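PDB 3TQW: methionine-binding protein from Coxiella burnetii, which binds methionine and probably delivers it to an ABC transporter as its substrate-binding lipoprotein. Local coordinates for residues Y84-Y89 with A170-Y175; K104-S109 with V152-A157; V7-G12 with V33-F38. All blocks are in the same frame, centred on the assembly; numbering follows the deposited sequence. Where two conformers were deposited one is given.

Contact 1 (Y84-Y89 with A170-Y175); sequences YPMGLY and AINTNY. With MET (methionine), chain C.
The ring of Tyr-89 meets Ile-171 obliquely: CD2 is 3.8 Å from Ile-171 CB. In the plane of the ring, at its edge, water 3 sits 2.8 Å from the phenol OH. This water also accepts from Gly-87 N, donates to Ile-171 O and bonds to Thr-173 OG1, so one water joins four residues. The Tyr-84 ring presents its edge to the bound methionine, CD2 lying 3.7 Å from the ligand O, and its plane is inclined to the Phe-233 ring. Asn-174 ND2 lies over the centre of one face of the Tyr-175 ring. Water 1 accepts from Thr-173 N and lies within bonding distance of Tyr-84 O and the ligand OXT, so it probably connects the start of helix 173-176 to the ligand carboxylate.

The direct backbone bond is nearly straight, Ile-171 N to Gly-87 O at 3.2 Å. Ala-170 CB receives Leu-88 CD2 at 3.6 Å and the selenium atom, SE, of Met-86, a selenomethionine in this crystal, at 4.0 Å. The Met-86 chain is extended to SE, then bends at chi3 (-80°), bringing CE beside the Asn-172 amide.

Tyr-84, Asn-172 and Asn-174 line the methionine pocket. Strands 87-89 and 168-171 run antiparallel inside the mixed sheet. Helix 111-123 covers the side bearing Leu-88 and Ala-170, and its Arg-116 binds the ligand. Tyr-84 touches Glu-14 and Leu-17 of helix 13-29.

Contact 2 (K104-S109 with V152-A157); sequences KIAVPS and VELDAA
Val-107 and Glu-153 lie side by side on one face of a parallel strand pair, pointing the same way. The near branch of Val-107, CG2, is 4.1 Å from Glu-153 CG. It is placed there by chi1 of -60°, which sets CG2 between the backbone N and the carbonyl carbon. Glu-153 carries its carboxylate onward past this methyl to the exposed surface, where OE1 comes close to Glu-114 OE1. Two like charges so near each other could raise the proton affinity of one of them.

The other face bears Ala-106 and Val-152, which are paired across the strands. The small Ala-106 CB is also met by a methyl of Leu-154, CD1, at 4.0 Å. At the start of the pair, Val-152 CG2 lies against Lys-104 CB, while the long lysine chain leads away from the contact.

The backbones are joined by alternating bonds. Val-152 N donates to Ile-105 O at 2.7 Å. Val-107 N then donates to Val-152 O, and Leu-154 N to Val-107 O at 2.9 Å.

At the far end, Ser-109 CB lies over the Leu-154 carbonyl. Water 4 joins Ser-109 OG to Asp-155 OD1. The other carboxylate oxygen, OD2, accepts from Ala-157 N at 3.1 Å, from above the carboxylate plane, forming an Asx turn that bends the chain as it leaves the strand.

This is the parallel edge pair of the mixed sheet that also holds strands 168-171 and 87-89. Strand 150-154 is the outermost strand of this sheet within the chain. Strand 104-108 lies between it and strand 168-171. Helix 111-123 packs on Ile-105, Val-107 and Pro-108, and Leu-159 covers Ala-106 from the other face.

Contact 3 (V7-G12 with V33-F38); sequences VGTIAG and VNIITF
Phe-38 closes a parallel pair in a beta-alpha-beta unit, with strands 5-10 and 33-38 joined through helix 13-29. Its CB lies 3.7 Å from Thr-9 O and also meets the Ile-10 CD1 methyl. With CG anti to the carbonyl carbon (chi1 -63°), the ring runs back along the neighbouring strand. CD2 passes Thr-9 O at 3.6 Å, and CE2 reaches Gly-8 CA at 3.7 Å. Gly-8 CA lies in the ring plane, at its edge; the absence of a side chain allows this approach. Beyond the pair, Phe-38 packs on Pro-44 and Ala-47 of helix 44-49.

The opposite face carries Val-7, Thr-9, Ile-35 and Thr-37. Thr-9 OG1 lies 3.5 Å from Ile-35 CG2 and is hydrogen-bonded to Thr-15 OG1 of the connecting helix. Met-18 of that helix covers Val-7 and Ile-35.

Five backbone bonds join the strands, beginning with Val-7 N to Asn-34 O and alternating in direction. Phe-38 N donates to Thr-9 O at 2.7 Å. The last bond runs from Ala-11 N to Phe-38 O, 3.0 Å, with an angle of 172° at the hydrogen.

How the contacts relate
Contacts 1 and 2 belong to one sheet, where strands 104-108 and 168-171 are neighbours; Ala-170 N probably bonds to Ala-106 O between them. Contact 3 lies in the other large sheet, and the bound methionine sits between the two. Contact 1 is wholly buried, and bridging waters, selenomethionine and the ligand supplement its short antiparallel pairing. Contacts 2 and 3 are parallel pairs at sheet edges, only partly buried and held mainly by backbone bonds. Contact 2 ends in exposed charges and a turn, while contact 3 has an aromatic ring packed along the neighbouring strand. Asn-174 and Tyr-175 touch Ile-10, so contacts 1 and 3 meet; contacts 2 and 3 do not.

Contact 1 (Y84-Y89 with A170-Y175)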
loop_
_atom_site.group_PDB
_atom_site.type_symbol
_atom_site.label_atom_id
_atom_site.label_comp_id
_atom_site.label_asym_id
_atom_site.label_seq_id
_atom_site.Cartn_x
_atom_site.Cartn_y
_atom_site.Cartn_z
ATOM N N TYR A 84 6.315 -1.445 1.044
ATOM C CA TYR A 84 6.356 -0.052 1.474
ATOM C C TYR A 84 5.956 0.025 2.943
ATOM O O TYR A 84 4.785 0.242 3.255
ATOM C CB TYR A 84 5.395 0.805 0.639
ATOM C CG TYR A 84 5.644 0.786 -0.855
ATOM C CD1 TYR A 84 6.617 1.602 -1.429
ATOM C CD2 TYR A 84 4.886 -0.025 -1.697
ATOM C CE1 TYR A 84 6.842 1.599 -2.801
ATOM C CE2 TYR A 84 5.107 -0.035 -3.073
ATOM C CZ TYR A 84 6.087 0.780 -3.617
ATOM O OH TYR A 84 6.310 0.777 -4.978
ATOM N N PRO A 85 6.925 -0.164 3.855
ATOM C CA PRO A 85 6.604 -0.231 5.284
ATOM C C PRO A 85 5.752 0.940 5.738
ATOM O O PRO A 85 6.140 2.098 5.566
ATOM C CB PRO A 85 7.982 -0.196 5.951
ATOM C CG PRO A 85 8.866 -0.861 4.959
ATOM C CD PRO A 85 8.362 -0.390 3.608
HETATM N N MSE A 86 4.597 0.627 6.316
HETATM C CA MSE A 86 3.626 1.637 6.731
HETATM C C MSE A 86 4.067 2.390 7.984
HETATM O O MSE A 86 4.560 1.789 8.948
HETATM C CB MSE A 86 2.261 0.978 6.962
HETATM C CG MSE A 86 1.220 1.888 7.591
HETATM SE SE MSE A 86 -0.465 0.945 7.891
HETATM C CE MSE A 86 -1.180 1.031 6.081
ATOM N N GLY A 87 3.883 3.707 7.970
ATOM C CA GLY A 87 4.278 4.538 9.092
ATOM C C GLY A 87 3.103 5.043 9.909
ATOM O O GLY A 87 1.964 5.065 9.430
ATOM N N LEU A 88 3.381 5.427 11.154
ATOM C CA LEU A 88 2.419 6.130 11.986
ATOM C C LEU A 88 2.850 7.588 12.038
ATOM O O LEU A 88 4.012 7.883 12.323
ATOM C CB LEU A 88 2.401 5.544 13.400
ATOM C CG LEU A 88 2.014 4.075 13.539
ATOM C CD1 LEU A 88 2.249 3.598 14.969
ATOM C CD2 LEU A 88 0.560 3.880 13.136
ATOM N N TYR A 89 1.921 8.496 11.763
ATOM C CA TYR A 89 2.256 9.908 11.625
ATOM C C TYR A 89 1.399 10.777 12.529
ATOM O O TYR A 89 0.294 10.401 12.897
ATOM C CB TYR A 89 2.053 10.365 10.181
ATOM C CG TYR A 89 2.823 9.560 9.160
ATOM C CD1 TYR A 89 4.081 9.967 8.740
ATOM C CD2 TYR A 89 2.289 8.402 8.608
ATOM C CE1 TYR A 89 4.793 9.246 7.808
ATOM C CE2 TYR A 89 2.994 7.668 7.668
ATOM C CZ TYR A 89 4.247 8.096 7.271
ATOM O OH TYR A 89 4.970 7.383 6.337
ATOM N N ALA A 170 -2.231 5.948 10.957
ATOM C CA ALA A 170 -1.505 4.975 10.153
ATOM C C ALA A 170 -1.837 5.266 8.696
ATOM O O ALA A 170 -3.002 5.210 8.304
ATOM C CB ALA A 170 -1.936 3.563 10.522
ATOM N N ILE A 171 -0.825 5.591 7.896
ATOM C CA ILE A 171 -1.054 6.026 6.519
ATOM C C ILE A 171 -0.227 5.217 5.519
ATOM O O ILE A 171 0.972 5.020 5.710
ATOM C CB ILE A 171 -0.711 7.526 6.360
ATOM C CG1 ILE A 171 -1.439 8.361 7.424
ATOM C CG2 ILE A 171 -1.019 8.016 4.935
ATOM C CD1 ILE A 171 -1.157 9.862 7.346
ATOM N N ASN A 172 -0.863 4.742 4.453
ATOM C CA ASN A 172 -0.122 4.042 3.403
ATOM C C ASN A 172 0.868 5.002 2.765
ATOM O O ASN A 172 0.548 6.160 2.516
ATOM C CB ASN A 172 -1.053 3.499 2.318
ATOM C CG ASN A 172 -2.047 2.480 2.845
ATOM O OD1 ASN A 172 -1.815 1.273 2.770
ATOM N ND2 ASN A 172 -3.168 2.961 3.359
ATOM N N THR A 173 2.065 4.513 2.495
ATOM C CA THR A 173 3.120 5.349 1.939
ATOM C C THR A 173 2.725 6.082 0.647
ATOM O O THR A 173 3.089 7.242 0.465
ATOM C CB THR A 173 4.405 4.528 1.741
ATOM O OG1 THR A 173 4.897 4.129 3.031
ATOM C CG2 THR A 173 5.472 5.346 1.007
ATOM N N ASN A 174 1.975 5.430 -0.242
ATOM C CA ASN A 174 1.597 6.100 -1.487
ATOM C C ASN A 174 0.760 7.355 -1.229
ATOM O O ASN A 174 0.734 8.265 -2.055
ATOM C CB ASN A 174 0.890 5.149 -2.469
ATOM C CG ASN A 174 -0.507 4.772 -2.019
ATOM O OD1 ASN A 174 -0.677 3.993 -1.084
ATOM N ND2 ASN A 174 -1.516 5.316 -2.689
ATOM N N TYR A 175 0.091 7.409 -0.077
ATOM C CA TYR A 175 -0.704 8.587 0.277
ATOM C C TYR A 175 0.064 9.567 1.166
ATOM O O TYR A 175 -0.155 10.775 1.100
ATOM C CB TYR A 175 -2.032 8.182 0.937
ATOM C CG TYR A 175 -3.026 7.586 -0.041
ATOM C CD1 TYR A 175 -3.368 8.258 -1.210
ATOM C CD2 TYR A 175 -3.603 6.347 0.195
ATOM C CE1 TYR A 175 -4.269 7.717 -2.114
ATOM C CE2 TYR A 175 -4.511 5.792 -0.704
ATOM C CZ TYR A 175 -4.835 6.481 -1.854
ATOM O OH TYR A 175 -5.724 5.930 -2.747
HETATM N N MET C . 0.770 0.723 -1.956
HETATM C CA MET C . -0.089 0.408 -0.807
HETATM C C MET C . 0.776 -0.092 0.347
HETATM O O MET C . 1.746 -0.811 0.119
HETATM C CB MET C . -1.123 -0.656 -1.203
HETATM C CG MET C . -2.125 -1.048 -0.113
HETATM S SD MET C . -3.295 -2.308 -0.687
HETATM C CE MET C . -4.178 -1.357 -1.922
HETATM O OXT MET C . 0.539 0.207 1.521
HETATM O O HOH W 1 2.591 1.725 2.663
HETATM O O HOH W 2 7.284 3.137 3.418
HETATM O O HOH W 3 3.672 5.070 5.348
#

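Contact 2 (K104-S109 with V152-A157)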
loop_
_atom_site.group_PDB
_atom_site.type_symbol
_atom_site.label_atom_id
_atom_site.label_comp_id
_atom_site.label_asym_id
_atom_site.label_seq_id
_atom_site.Cartn_x
_atom_site.Cartn_y
_atom_site.Cartn_z
ATOM N N LYS A 104 -7.393 10.103 19.704
ATOM C CA LYS A 104 -7.951 9.534 18.475
ATOM C C LYS A 104 -6.855 9.060 17.534
ATOM O O LYS A 104 -5.934 9.810 17.213
ATOM C CB LYS A 104 -8.802 10.564 17.738
ATOM C CG LYS A 104 -9.933 11.149 18.561
ATOM C CD LYS A 104 -10.725 12.170 17.756
ATOM C CE LYS A 104 -12.008 12.552 18.479
ATOM N NZ LYS A 104 -12.794 13.557 17.716
ATOM N N ILE A 105 -6.969 7.813 17.087
ATOM C CA ILE A 105 -6.024 7.233 16.153
ATOM C C ILE A 105 -6.765 6.847 14.880
ATOM O O ILE A 105 -7.693 6.038 14.924
ATOM C CB ILE A 105 -5.389 5.948 16.721
ATOM C CG1 ILE A 105 -4.933 6.147 18.168
ATOM C CG2 ILE A 105 -4.233 5.501 15.840
ATOM C CD1 ILE A 105 -3.705 6.996 18.305
ATOM N N ALA A 106 -6.364 7.420 13.750
ATOM C CA ALA A 106 -7.014 7.109 12.480
ATOM C C ALA A 106 -6.318 5.943 11.791
ATOM O O ALA A 106 -5.093 5.855 11.797
ATOM C CB ALA A 106 -7.037 8.330 11.575
ATOM N N VAL A 107 -7.114 5.044 11.215
ATOM C CA VAL A 107 -6.599 3.902 10.461
ATOM C C VAL A 107 -7.424 3.752 9.181
ATOM O O VAL A 107 -8.555 4.236 9.117
ATOM C CB VAL A 107 -6.714 2.602 11.271
ATOM C CG1 VAL A 107 -5.919 2.706 12.573
ATOM C CG2 VAL A 107 -8.185 2.295 11.573
ATOM N N PRO A 108 -6.863 3.092 8.153
ATOM C CA PRO A 108 -7.631 2.814 6.928
ATOM C C PRO A 108 -8.869 1.984 7.253
ATOM O O PRO A 108 -8.836 1.233 8.228
ATOM C CB PRO A 108 -6.659 1.989 6.076
ATOM C CG PRO A 108 -5.292 2.334 6.605
ATOM C CD PRO A 108 -5.493 2.551 8.083
ATOM N N SER A 109 -9.928 2.115 6.451
ATOM C CA SER A 109 -11.210 1.463 6.729
ATOM C C SER A 109 -11.451 0.191 5.909
ATOM O O SER A 109 -12.373 -0.558 6.193
ATOM C CB SER A 109 -12.359 2.440 6.483
ATOM O OG SER A 109 -12.392 2.825 5.113
ATOM N N VAL A 152 -10.409 5.638 14.774
ATOM C CA VAL A 152 -11.198 6.306 13.747
ATOM C C VAL A 152 -10.922 5.662 12.390
ATOM O O VAL A 152 -9.791 5.671 11.916
ATOM C CB VAL A 152 -10.838 7.801 13.677
ATOM C CG1 VAL A 152 -11.625 8.497 12.579
ATOM C CG2 VAL A 152 -11.093 8.465 15.020
ATOM N N GLU A 153 -11.956 5.105 11.769
ATOM C CA GLU A 153 -11.792 4.398 10.506
ATOM C C GLU A 153 -12.109 5.285 9.295
ATOM O O GLU A 153 -13.258 5.659 9.069
ATOM C CB GLU A 153 -12.625 3.113 10.528
ATOM C CG GLU A 153 -12.237 2.190 11.706
ATOM C CD GLU A 153 -13.376 1.308 12.191
ATOM O OE1 GLU A 153 -13.338 0.087 11.928
ATOM O OE2 GLU A 153 -14.305 1.834 12.849
ATOM N N LEU A 154 -11.070 5.628 8.532
ATOM C CA LEU A 154 -11.203 6.485 7.354
ATOM C C LEU A 154 -10.734 5.787 6.086
ATOM O O LEU A 154 -9.850 4.931 6.125
ATOM C CB LEU A 154 -10.380 7.766 7.528
ATOM C CG LEU A 154 -10.644 8.557 8.816
ATOM C CD1 LEU A 154 -9.661 9.712 8.944
ATOM C CD2 LEU A 154 -12.072 9.064 8.847
ATOM N N ASP A 155 -11.315 6.173 4.955
ATOM C CA ASP A 155 -10.811 5.716 3.667
ATOM C C ASP A 155 -9.339 6.107 3.529
ATOM O O ASP A 155 -8.939 7.208 3.915
ATOM C CB ASP A 155 -11.627 6.321 2.526
ATOM C CG ASP A 155 -11.087 5.940 1.169
ATOM O OD1 ASP A 155 -11.377 4.813 0.719
ATOM O OD2 ASP A 155 -10.351 6.754 0.568
ATOM N N ALA A 156 -8.537 5.201 2.978
ATOM C CA ALA A 156 -7.086 5.389 2.901
ATOM C C ALA A 156 -6.666 6.731 2.300
ATOM O O ALA A 156 -5.660 7.313 2.709
ATOM C CB ALA A 156 -6.447 4.243 2.119
ATOM N N ALA A 157 -7.425 7.208 1.319
ATOM C CA ALA A 157 -7.081 8.441 0.612
ATOM C C ALA A 157 -7.436 9.693 1.411
ATOM O O ALA A 157 -7.143 10.810 0.982
ATOM C CB ALA A 157 -7.759 8.481 -0.764
HETATM O O HOH W 4 -12.101 2.232 2.303
#

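Contact 3 (V7-G12 with V33-F38)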
loop_
_atom_site.group_PDB
_atom_site.type_symbol
_atom_site.label_atom_id
_atom_site.label_comp_id
_atom_site.label_asym_id
_atom_site.label_seq_id
_atom_site.Cartn_x
_atom_site.Cartn_y
_atom_site.Cartn_z
ATOM N N VAL A 7 -1.606 -0.967 -18.162
ATOM C CA VAL A 7 -1.338 -1.255 -16.755
ATOM C C VAL A 7 -1.957 -0.197 -15.844
ATOM O O VAL A 7 -1.708 0.995 -16.013
ATOM C CB VAL A 7 0.175 -1.300 -16.479
ATOM C CG1 VAL A 7 0.437 -1.668 -15.030
ATOM C CG2 VAL A 7 0.864 -2.284 -17.420
ATOM N N GLY A 8 -2.750 -0.639 -14.872
ATOM C CA GLY A 8 -3.416 0.266 -13.956
ATOM C C GLY A 8 -2.580 0.556 -12.725
ATOM O O GLY A 8 -2.018 -0.349 -12.109
ATOM N N THR A 9 -2.485 1.836 -12.376
ATOM C CA THR A 9 -1.780 2.250 -11.169
ATOM C C THR A 9 -2.620 3.282 -10.421
ATOM O O THR A 9 -3.608 3.801 -10.947
ATOM C CB THR A 9 -0.418 2.881 -11.500
ATOM O OG1 THR A 9 -0.619 4.049 -12.309
ATOM C CG2 THR A 9 0.460 1.890 -12.266
ATOM N N ILE A 10 -2.229 3.573 -9.187
ATOM C CA ILE A 10 -2.828 4.666 -8.442
ATOM C C ILE A 10 -2.003 5.914 -8.710
ATOM O O ILE A 10 -0.770 5.888 -8.605
ATOM C CB ILE A 10 -2.840 4.376 -6.929
ATOM C CG1 ILE A 10 -3.730 3.163 -6.635
ATOM C CG2 ILE A 10 -3.331 5.605 -6.157
ATOM C CD1 ILE A 10 -5.218 3.421 -6.864
ATOM N N ALA A 11 -2.686 6.998 -9.070
ATOM C CA ALA A 11 -2.029 8.274 -9.314
ATOM C C ALA A 11 -1.194 8.666 -8.101
ATOM O O ALA A 11 -1.630 8.512 -6.962
ATOM C CB ALA A 11 -3.055 9.356 -9.625
ATOM N N GLY A 12 0.010 9.171 -8.357
ATOM C CA GLY A 12 0.930 9.546 -7.295
ATOM C C GLY A 12 2.311 8.959 -7.546
ATOM O O GLY A 12 2.670 8.688 -8.695
ATOM N N VAL A 33 3.937 0.017 -23.162
ATOM C CA VAL A 33 3.098 -0.005 -21.975
ATOM C C VAL A 33 2.336 1.308 -21.858
ATOM O O VAL A 33 2.932 2.381 -21.865
ATOM C CB VAL A 33 3.941 -0.181 -20.713
ATOM C CG1 VAL A 33 3.065 -0.043 -19.468
ATOM C CG2 VAL A 33 4.661 -1.532 -20.735
ATOM N N ASN A 34 1.017 1.216 -21.765
ATOM C CA ASN A 34 0.179 2.385 -21.546
ATOM C C ASN A 34 -0.312 2.410 -20.096
ATOM O O ASN A 34 -1.008 1.496 -19.655
ATOM C CB ASN A 34 -1.003 2.372 -22.518
ATOM C CG ASN A 34 -1.856 3.629 -22.424
ATOM O OD1 ASN A 34 -1.452 4.629 -21.831
ATOM N ND2 ASN A 34 -3.045 3.582 -23.021
ATOM N N ILE A 35 0.067 3.446 -19.353
ATOM C CA ILE A 35 -0.290 3.539 -17.937
ATOM C C ILE A 35 -1.679 4.156 -17.766
ATOM O O ILE A 35 -1.938 5.260 -18.243
ATOM C CB ILE A 35 0.756 4.367 -17.145
ATOM C CG1 ILE A 35 2.130 3.703 -17.244
ATOM C CG2 ILE A 35 0.325 4.528 -15.690
ATOM C CD1 ILE A 35 3.272 4.560 -16.751
ATOM N N ILE A 36 -2.569 3.431 -17.097
ATOM C CA ILE A 36 -3.912 3.927 -16.795
ATOM C C ILE A 36 -4.014 4.212 -15.293
ATOM O O ILE A 36 -3.916 3.292 -14.480
ATOM C CB ILE A 36 -4.986 2.901 -17.196
ATOM C CG1 ILE A 36 -4.774 2.446 -18.651
ATOM C CG2 ILE A 36 -6.386 3.479 -17.002
ATOM C CD1 ILE A 36 -4.784 3.583 -19.658
ATOM N N THR A 37 -4.188 5.478 -14.917
ATOM C CA THR A 37 -4.179 5.826 -13.496
ATOM C C THR A 37 -5.585 5.808 -12.908
ATOM O O THR A 37 -6.564 6.103 -13.594
ATOM C CB THR A 37 -3.560 7.211 -13.228
ATOM O OG1 THR A 37 -4.331 8.208 -13.905
ATOM C CG2 THR A 37 -2.118 7.274 -13.708
ATOM N N PHE A 38 -5.663 5.474 -11.626
ATOM C CA PHE A 38 -6.915 5.454 -10.890
ATOM C C PHE A 38 -6.740 6.238 -9.597
ATOM O O PHE A 38 -5.617 6.598 -9.232
ATOM C CB PHE A 38 -7.322 4.004 -10.598
ATOM C CG PHE A 38 -7.593 3.208 -11.829
ATOM C CD1 PHE A 38 -8.867 3.173 -12.378
ATOM C CD2 PHE A 38 -6.575 2.516 -12.462
ATOM C CE1 PHE A 38 -9.116 2.453 -13.532
ATOM C CE2 PHE A 38 -6.823 1.795 -13.616
ATOM C CZ PHE A 38 -8.095 1.760 -14.147
#